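Local coordinates for protein papain-like protease (Human betacoronavirus 2c EMC/2012, PDB 4RNA) that is a papain-like cysteine protease of MERS coronavirus, probably cleaving the viral polyprotein and, as in related enzymes, removing ubiquitin-like modifiers, at residues A[121-125]-A[172-176]; A[248-252]-A[307-311]; A[256-260]-A[286-291]. All coordinates share one frame; numbering follows the deposited sequence.

Interaction 1: residues A[121-125]-A[172-176]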
loop_
_atom_site.group_PDB
_atom_site.type_symbol
_atom_site.label_atom_id
_atom_site.label_comp_id
_atom_site.label_asym_id
_atom_site.label_seq_id
_atom_site.Cartn_x
_atom_site.Cartn_y
_atom_site.Cartn_z
ATOM N N THR A 121 -18.647 6.501 -2.988
ATOM C CA THR A 121 -18.872 6.440 -1.560
ATOM C C THR A 121 -18.257 7.702 -0.932
ATOM O O THR A 121 -18.931 8.389 -0.093
ATOM C CB THR A 121 -18.247 5.185 -0.913
ATOM O OG1 THR A 121 -18.851 4.019 -1.415
ATOM C CG2 THR A 121 -18.452 5.184 0.651
ATOM N N LEU A 122 -17.019 8.050 -1.336
ATOM C CA LEU A 122 -16.364 9.266 -0.721
ATOM C C LEU A 122 -17.149 10.517 -1.068
ATOM O O LEU A 122 -17.212 11.462 -0.327
ATOM C CB LEU A 122 -14.907 9.485 -1.267
ATOM C CG LEU A 122 -13.852 8.436 -0.865
ATOM C CD1 LEU A 122 -12.609 8.673 -1.746
ATOM C CD2 LEU A 122 -13.571 8.620 0.657
ATOM N N ASP A 123 -17.752 10.552 -2.242
ATOM C CA ASP A 123 -18.595 11.679 -2.634
ATOM C C ASP A 123 -19.815 11.965 -1.708
ATOM O O ASP A 123 -20.371 13.071 -1.775
ATOM C CB ASP A 123 -19.087 11.518 -4.089
ATOM C CG ASP A 123 -18.000 11.930 -5.149
ATOM O OD1 ASP A 123 -17.030 12.620 -4.782
ATOM O OD2 ASP A 123 -18.165 11.543 -6.359
ATOM N N LEU A 124 -20.210 11.008 -0.844
ATOM C CA LEU A 124 -21.384 11.187 -0.009
ATOM C C LEU A 124 -20.924 11.710 1.329
ATOM O O LEU A 124 -21.754 12.022 2.146
ATOM C CB LEU A 124 -22.130 9.877 0.216
ATOM C CG LEU A 124 -22.753 9.417 -1.136
ATOM C CD1 LEU A 124 -23.417 8.031 -1.015
ATOM C CD2 LEU A 124 -23.737 10.476 -1.606
ATOM N N LEU A 125 -19.628 11.765 1.573
ATOM C CA LEU A 125 -19.210 12.089 2.987
ATOM C C LEU A 125 -19.113 13.580 3.341
ATOM O O LEU A 125 -18.424 14.347 2.633
ATOM C CB LEU A 125 -17.839 11.433 3.330
ATOM C CG LEU A 125 -17.753 9.889 3.235
ATOM C CD1 LEU A 125 -16.350 9.285 3.278
ATOM C CD2 LEU A 125 -18.800 9.129 4.083
ATOM N N LEU A 172 -11.052 2.364 0.451
ATOM C CA LEU A 172 -11.769 3.377 1.241
ATOM C C LEU A 172 -11.088 3.619 2.516
ATOM O O LEU A 172 -10.953 4.748 2.996
ATOM C CB LEU A 172 -13.180 2.865 1.603
ATOM C CG LEU A 172 -14.266 3.307 0.688
ATOM C CD1 LEU A 172 -15.585 2.651 1.075
ATOM C CD2 LEU A 172 -14.344 4.826 0.779
ATOM N N HIS A 173 -10.648 2.537 3.153
ATOM C CA HIS A 173 -10.074 2.758 4.451
ATOM C C HIS A 173 -8.714 3.408 4.374
ATOM O O HIS A 173 -8.410 4.289 5.164
ATOM C CB HIS A 173 -10.202 1.470 5.357
ATOM C CG HIS A 173 -11.673 1.133 5.737
ATOM N ND1 HIS A 173 -12.196 1.349 6.985
ATOM C CD2 HIS A 173 -12.736 0.633 4.961
ATOM C CE1 HIS A 173 -13.510 0.990 6.995
ATOM N NE2 HIS A 173 -13.838 0.559 5.765
ATOM N N THR A 174 -7.912 3.101 3.369
ATOM C CA THR A 174 -6.655 3.794 3.187
ATOM C C THR A 174 -6.782 5.245 2.809
ATOM O O THR A 174 -5.970 6.086 3.241
ATOM C CB THR A 174 -5.769 3.165 2.078
ATOM O OG1 THR A 174 -6.529 3.079 0.878
ATOM C CG2 THR A 174 -5.382 1.827 2.414
ATOM N N VAL A 175 -7.785 5.558 1.995
ATOM C CA VAL A 175 -8.012 6.938 1.679
ATOM C C VAL A 175 -8.458 7.696 2.927
ATOM O O VAL A 175 -7.971 8.763 3.146
ATOM C CB VAL A 175 -9.027 7.120 0.514
ATOM C CG1 VAL A 175 -9.387 8.593 0.352
ATOM C CG2 VAL A 175 -8.407 6.623 -0.786
ATOM N N LEU A 176 -9.389 7.138 3.717
ATOM C CA LEU A 176 -9.928 7.845 4.840
ATOM C C LEU A 176 -8.898 7.933 5.936
ATOM O O LEU A 176 -8.909 8.902 6.754
ATOM C CB LEU A 176 -11.185 7.162 5.341
ATOM C CG LEU A 176 -12.411 7.394 4.443
ATOM C CD1 LEU A 176 -13.589 6.498 4.877
ATOM C CD2 LEU A 176 -12.800 8.845 4.450
#

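Interaction 2: residues A[248-252]-A[307-311]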
loop_
_atom_site.group_PDB
_atom_site.type_symbol
_atom_site.label_atom_id
_atom_site.label_comp_id
_atom_site.label_asym_id
_atom_site.label_seq_id
_atom_site.Cartn_x
_atom_site.Cartn_y
_atom_site.Cartn_z
ATOM N N LEU A 248 -19.851 1.389 7.600
ATOM C CA LEU A 248 -19.665 0.036 8.143
ATOM C C LEU A 248 -19.264 -0.905 7.043
ATOM O O LEU A 248 -19.696 -0.677 5.914
ATOM C CB LEU A 248 -20.960 -0.468 8.858
ATOM C CG LEU A 248 -21.607 0.365 9.958
ATOM C CD1 LEU A 248 -22.911 -0.228 10.494
ATOM C CD2 LEU A 248 -20.582 0.483 11.069
ATOM N N SER A 249 -18.341 -1.829 7.310
ATOM C CA SER A 249 -17.876 -2.735 6.260
ATOM C C SER A 249 -17.764 -4.148 6.720
ATOM O O SER A 249 -17.353 -4.415 7.772
ATOM C CB SER A 249 -16.508 -2.316 5.626
ATOM O OG SER A 249 -16.512 -0.941 5.362
ATOM N N GLY A 250 -18.034 -5.126 5.845
ATOM C CA GLY A 250 -17.628 -6.466 6.148
ATOM C C GLY A 250 -17.434 -7.167 4.791
ATOM O O GLY A 250 -17.518 -6.523 3.773
ATOM N N THR A 251 -17.134 -8.442 4.834
ATOM C CA THR A 251 -16.819 -9.223 3.639
ATOM C C THR A 251 -18.142 -9.386 2.977
ATOM O O THR A 251 -19.208 -9.190 3.599
ATOM C CB THR A 251 -16.227 -10.620 4.027
ATOM O OG1 THR A 251 -17.129 -11.263 4.917
ATOM C CG2 THR A 251 -14.929 -10.495 4.769
ATOM N N PRO A 252 -18.120 -9.710 1.669
ATOM C CA PRO A 252 -19.364 -9.733 0.940
ATOM C C PRO A 252 -20.370 -10.627 1.633
ATOM O O PRO A 252 -20.049 -11.781 1.942
ATOM C CB PRO A 252 -18.953 -10.396 -0.381
ATOM C CG PRO A 252 -17.578 -9.839 -0.588
ATOM C CD PRO A 252 -16.951 -9.777 0.788
ATOM N N CYS A 307 -28.367 -9.334 -2.689
ATOM C CA CYS A 307 -27.010 -9.012 -3.163
ATOM C C CYS A 307 -26.018 -9.115 -1.969
ATOM O O CYS A 307 -26.421 -9.081 -0.798
ATOM C CB CYS A 307 -26.996 -7.582 -3.723
ATOM S SG CYS A 307 -27.495 -6.397 -2.429
ATOM N N LYS A 308 -24.737 -9.194 -2.305
ATOM C CA LYS A 308 -23.624 -9.330 -1.338
ATOM C C LYS A 308 -23.019 -7.986 -1.020
ATOM O O LYS A 308 -22.179 -7.441 -1.756
ATOM C CB LYS A 308 -22.571 -10.260 -1.920
ATOM C CG LYS A 308 -23.139 -11.637 -2.281
ATOM C CD LYS A 308 -22.144 -12.334 -3.191
ATOM C CE LYS A 308 -22.302 -13.840 -3.139
ATOM N NZ LYS A 308 -21.190 -14.404 -3.968
ATOM N N VAL A 309 -23.466 -7.493 0.111
ATOM C CA VAL A 309 -23.127 -6.181 0.591
ATOM C C VAL A 309 -21.727 -6.218 1.173
ATOM O O VAL A 309 -21.352 -7.197 1.895
ATOM C CB VAL A 309 -24.161 -5.788 1.618
ATOM C CG1 VAL A 309 -23.780 -4.536 2.392
ATOM C CG2 VAL A 309 -25.533 -5.608 0.985
ATOM N N THR A 310 -21.011 -5.099 0.993
ATOM C CA THR A 310 -19.687 -4.944 1.582
ATOM C C THR A 310 -19.727 -3.726 2.494
ATOM O O THR A 310 -20.001 -3.894 3.630
ATOM C CB THR A 310 -18.584 -4.827 0.517
ATOM O OG1 THR A 310 -18.919 -3.842 -0.502
ATOM C CG2 THR A 310 -18.305 -6.180 -0.140
ATOM N N ASP A 311 -19.506 -2.524 1.973
ATOM C CA ASP A 311 -19.582 -1.295 2.813
ATOM C C ASP A 311 -21.011 -0.735 2.872
ATOM O O ASP A 311 -21.742 -0.824 1.945
ATOM C CB ASP A 311 -18.715 -0.216 2.251
ATOM C CG ASP A 311 -17.395 -0.734 1.803
ATOM O OD1 ASP A 311 -16.603 -1.118 2.724
ATOM O OD2 ASP A 311 -17.152 -0.739 0.559
#

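Interaction 3: residues A[256-260]-A[286-291]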
loop_
_atom_site.group_PDB
_atom_site.type_symbol
_atom_site.label_atom_id
_atom_site.label_comp_id
_atom_site.label_asym_id
_atom_site.label_seq_id
_atom_site.Cartn_x
_atom_site.Cartn_y
_atom_site.Cartn_z
ATOM N N LEU A 256 -31.034 -9.468 1.793
ATOM C CA LEU A 256 -32.172 -8.921 1.060
ATOM C C LEU A 256 -32.287 -7.448 1.438
ATOM O O LEU A 256 -32.628 -7.081 2.603
ATOM C CB LEU A 256 -33.508 -9.688 1.309
ATOM C CG LEU A 256 -34.682 -9.497 0.305
ATOM C CD1 LEU A 256 -35.540 -8.250 0.554
ATOM C CD2 LEU A 256 -34.232 -9.561 -1.167
ATOM N N VAL A 257 -31.958 -6.593 0.480
ATOM C CA VAL A 257 -32.033 -5.160 0.760
ATOM C C VAL A 257 -33.357 -4.678 0.222
ATOM O O VAL A 257 -33.719 -5.040 -0.910
ATOM C CB VAL A 257 -30.844 -4.372 0.139
ATOM C CG1 VAL A 257 -31.029 -2.883 0.431
ATOM C CG2 VAL A 257 -29.482 -4.895 0.657
ATOM N N THR A 258 -34.116 -3.966 1.047
ATOM C CA THR A 258 -35.440 -3.372 0.610
ATOM C C THR A 258 -35.616 -1.926 1.066
ATOM O O THR A 258 -35.272 -1.533 2.220
ATOM C CB THR A 258 -36.707 -4.204 1.157
ATOM O OG1 THR A 258 -37.954 -3.607 0.741
ATOM C CG2 THR A 258 -36.746 -4.241 2.666
ATOM N N THR A 259 -36.249 -1.135 0.204
ATOM C CA THR A 259 -36.649 0.209 0.605
ATOM C C THR A 259 -38.070 0.301 1.267
ATOM O O THR A 259 -38.475 1.377 1.773
ATOM C CB THR A 259 -36.627 1.173 -0.618
ATOM O OG1 THR A 259 -37.470 0.663 -1.651
ATOM C CG2 THR A 259 -35.219 1.358 -1.164
ATOM N N SER A 260 -38.797 -0.820 1.318
ATOM C CA SER A 260 -40.213 -0.787 1.768
ATOM C C SER A 260 -40.295 -0.375 3.234
ATOM O O SER A 260 -41.308 0.126 3.718
ATOM C CB SER A 260 -40.926 -2.154 1.532
ATOM O OG SER A 260 -40.283 -3.202 2.259
ATOM N N LEU A 286 -29.737 5.084 -2.183
ATOM C CA LEU A 286 -31.163 5.082 -1.898
ATOM C C LEU A 286 -31.747 6.447 -2.121
ATOM O O LEU A 286 -31.483 7.400 -1.357
ATOM C CB LEU A 286 -31.428 4.719 -0.445
ATOM C CG LEU A 286 -31.002 3.328 0.106
ATOM C CD1 LEU A 286 -32.086 2.840 1.043
ATOM C CD2 LEU A 286 -30.651 2.251 -0.909
ATOM N N LYS A 287 -32.607 6.552 -3.117
ATOM C CA LYS A 287 -33.181 7.830 -3.435
ATOM C C LYS A 287 -34.540 7.622 -4.031
ATOM O O LYS A 287 -34.680 6.741 -4.873
ATOM C CB LYS A 287 -32.296 8.476 -4.502
ATOM C CG LYS A 287 -32.362 9.984 -4.512
ATOM C CD LYS A 287 -30.989 10.609 -4.795
ATOM C CE LYS A 287 -30.511 10.325 -6.214
ATOM N NZ LYS A 287 -29.440 11.336 -6.523
ATOM N N GLY A 288 -35.495 8.474 -3.675
ATOM C CA GLY A 288 -36.850 8.426 -4.266
ATOM C C GLY A 288 -37.548 7.099 -3.997
ATOM O O GLY A 288 -38.225 6.533 -4.873
ATOM N N GLY A 289 -37.337 6.562 -2.807
ATOM C CA GLY A 289 -37.902 5.247 -2.450
ATOM C C GLY A 289 -37.370 4.053 -3.216
ATOM O O GLY A 289 -37.972 2.973 -3.160
ATOM N N LEU A 290 -36.253 4.203 -3.930
ATOM C CA LEU A 290 -35.699 3.082 -4.725
ATOM C C LEU A 290 -34.206 2.879 -4.466
ATOM O O LEU A 290 -33.558 3.761 -3.919
ATOM C CB LEU A 290 -35.898 3.301 -6.217
ATOM C CG LEU A 290 -37.332 3.253 -6.791
ATOM C CD1 LEU A 290 -37.233 3.760 -8.213
ATOM C CD2 LEU A 290 -37.945 1.848 -6.766
ATOM N N ILE A 291 -33.686 1.727 -4.873
ATOM C CA ILE A 291 -32.262 1.480 -4.803
ATOM C C ILE A 291 -31.746 1.780 -6.202
ATOM O O ILE A 291 -32.167 1.119 -7.168
ATOM C CB ILE A 291 -31.934 0.003 -4.461
ATOM C CG1 ILE A 291 -32.450 -0.385 -3.080
ATOM C CG2 ILE A 291 -30.434 -0.276 -4.632
ATOM C CD1 ILE A 291 -32.551 -1.894 -2.868
#

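Interaction 1: residues A[121-125]-A[172-176]
Thr121, Leu122 and Leu125 meet Leu172, Val175 and Leu176 with no flat group between them: the touching surfaces on both sides are aliphatic branches. The one ring on these segments, the imidazole of His173, lies off the contact against Cys210 and Val212 of strand 210-212, its NE2 bonded to Ser249 OG. Leu122 carries most of the packing. Its CD2 sits against two leucines one helical turn apart, 3.9 Å from Leu172 CD2 and 3.9 Å from Leu176 CD2, and the Leu122 side chain slides past both of theirs in the opposite direction. The other branch, Leu122 CD1, goes to Val175 CG1 at 3.8 Å. This is helix-against-helix packing in the helical part of the papain-like fold: helix 115-122, which starts just after the modified Cys113, lies beside helix 168-176, and Phe150 and Ile154 of helix 148-158 also pack on Leu122. A type I turn from Leu122 to Leu125, with Leu125 N bonded to Leu122 O at 3.1 Å, brings Leu125 back to the interface, where its CD1 reaches tip to tip toward Leu176 CD2 at 3.8 Å. Thr121 divides its two branches. With CG2 anti to the backbone N, the methyl meets Leu172 CD1 at 3.8 Å, the two side chains crossing at about a right angle, while OG1 turns to Ala117 O and Asn269 ND2.

Interaction 2: residues A[248-252]-A[307-311]
Asp311 reaches from strand 307-311 to Ser249 on strand 248-250; Asp311 and Ser249 form an antiparallel, non-hydrogen-bonded pair in the large sheet, probably the palm, of the papain-like protease. From its CB, which passes 3.8 Å from Leu248 O, the side chain rises on the same face of the sheet as Ser249. CG stands 3.7 Å from Ser249 OG, and OD1 accepts a short hydrogen bond of 2.6 Å from that hydroxyl through its anti lone pair, on the side away from OD2. Having CG anti to the carbonyl carbon (chi1 -43°) brings OD1 to the serine hydroxyl. Ser169 OG also bonds OD1 and Asn269 ND2 bonds OD2, so both oxygens of this buried carboxylate are held and its rotation is probably fixed. The backbone adds a second link: Gly250 N bonds Thr310 O at 3.2 Å, its N-H fairly straight at 157° but arriving well above the carbonyl plane. The chain then turns a corner at Thr251, and Pro252 takes over the contact. Pro252 CG lies 3.8 Å from Thr310 CG2, while Pro252 CB packs on Lys308 CB at 3.9 Å, before the extended lysine chain leads off. Arg29 of the second subunit hydrogen-bonds Thr251 O. Within the chain that same oxygen faces Val309 O across 3.4 Å, two acceptors, and Gln215 NE2, bonded to Thr310 O, gives each of them a further weak hydrogen bond.

Interaction 3: residues A[256-260]-A[286-291]
One threonine hydroxyl makes the polar link between two parts of the sheet that share no backbone bond here: Thr259 OG1 donates to Gly289 O at 2.8 Å. The hydroxyl approaches from above the carbonyl plane, 48° out of it. Gly289 belongs to a tight beta hairpin joining strands 280-287 and 290-294 through a type I' turn from Lys287 to Leu290; both central residues are glycines with positive phi, and Lys287 and Leu290 are paired by two backbone hydrogen bonds. Segment 256-260 lies where strand 252-258 runs out. Directly before Thr259, Thr258 OG1 accepts from Ser260 N at 3.0 Å, an ST turn that shapes the chain leaving the strand, and Thr258 OG1 is also bonded to Asp304 OD2. In Thr259 the hydroxyl is tucked between the backbone N and the carbonyl carbon (chi1 57°), which leaves CG2 anti to the carbonyl carbon and directed into the hairpin. This methyl is 3.8 Å from Ile291 CG1 and also reaches Leu286 CD1 at 4.1 Å, so one side chain is in contact with both arms of the hairpin as well as its turn. Phe268 of strand 267-272 packs on Val257, Leu286 and Ile291. Val257, its CG1 anti to the backbone N, meets Ile291 at an oblique angle: Ile291 CD1 rests 3.8 Å from Val257 CG1 and 3.9 Å from Val257 O.

In the fold
Helix 168-176 of interaction 1 meets the sheet of interaction 2: the centres of the two contacts are 15 Å apart, and they touch where His173 NE2 lies 3.1 Å from Ser249 OG, a probable hydrogen bond, and where Leu172 CD1 packs 3.8 Å from Asp311 OD2. Interaction 2 continues into interaction 3 along neighbouring strands 252-258 and 304-315; Val257 CG2 is 4.0 Å from Cys307 SG and 4.0 Å from Val309 CG2. The centres of interactions 2 and 3 are 17 Å apart. Interactions 1 and 3 do not touch, their nearest atoms being about 7 Å apart. A phosphate ion, probably from crystallisation, lies about 3 Å from the side chain of Val257 and about 4 Å from that of Val309. The zinc site of Cys193, Cys196, Cys228 and Cys230 belongs to another part of the fold.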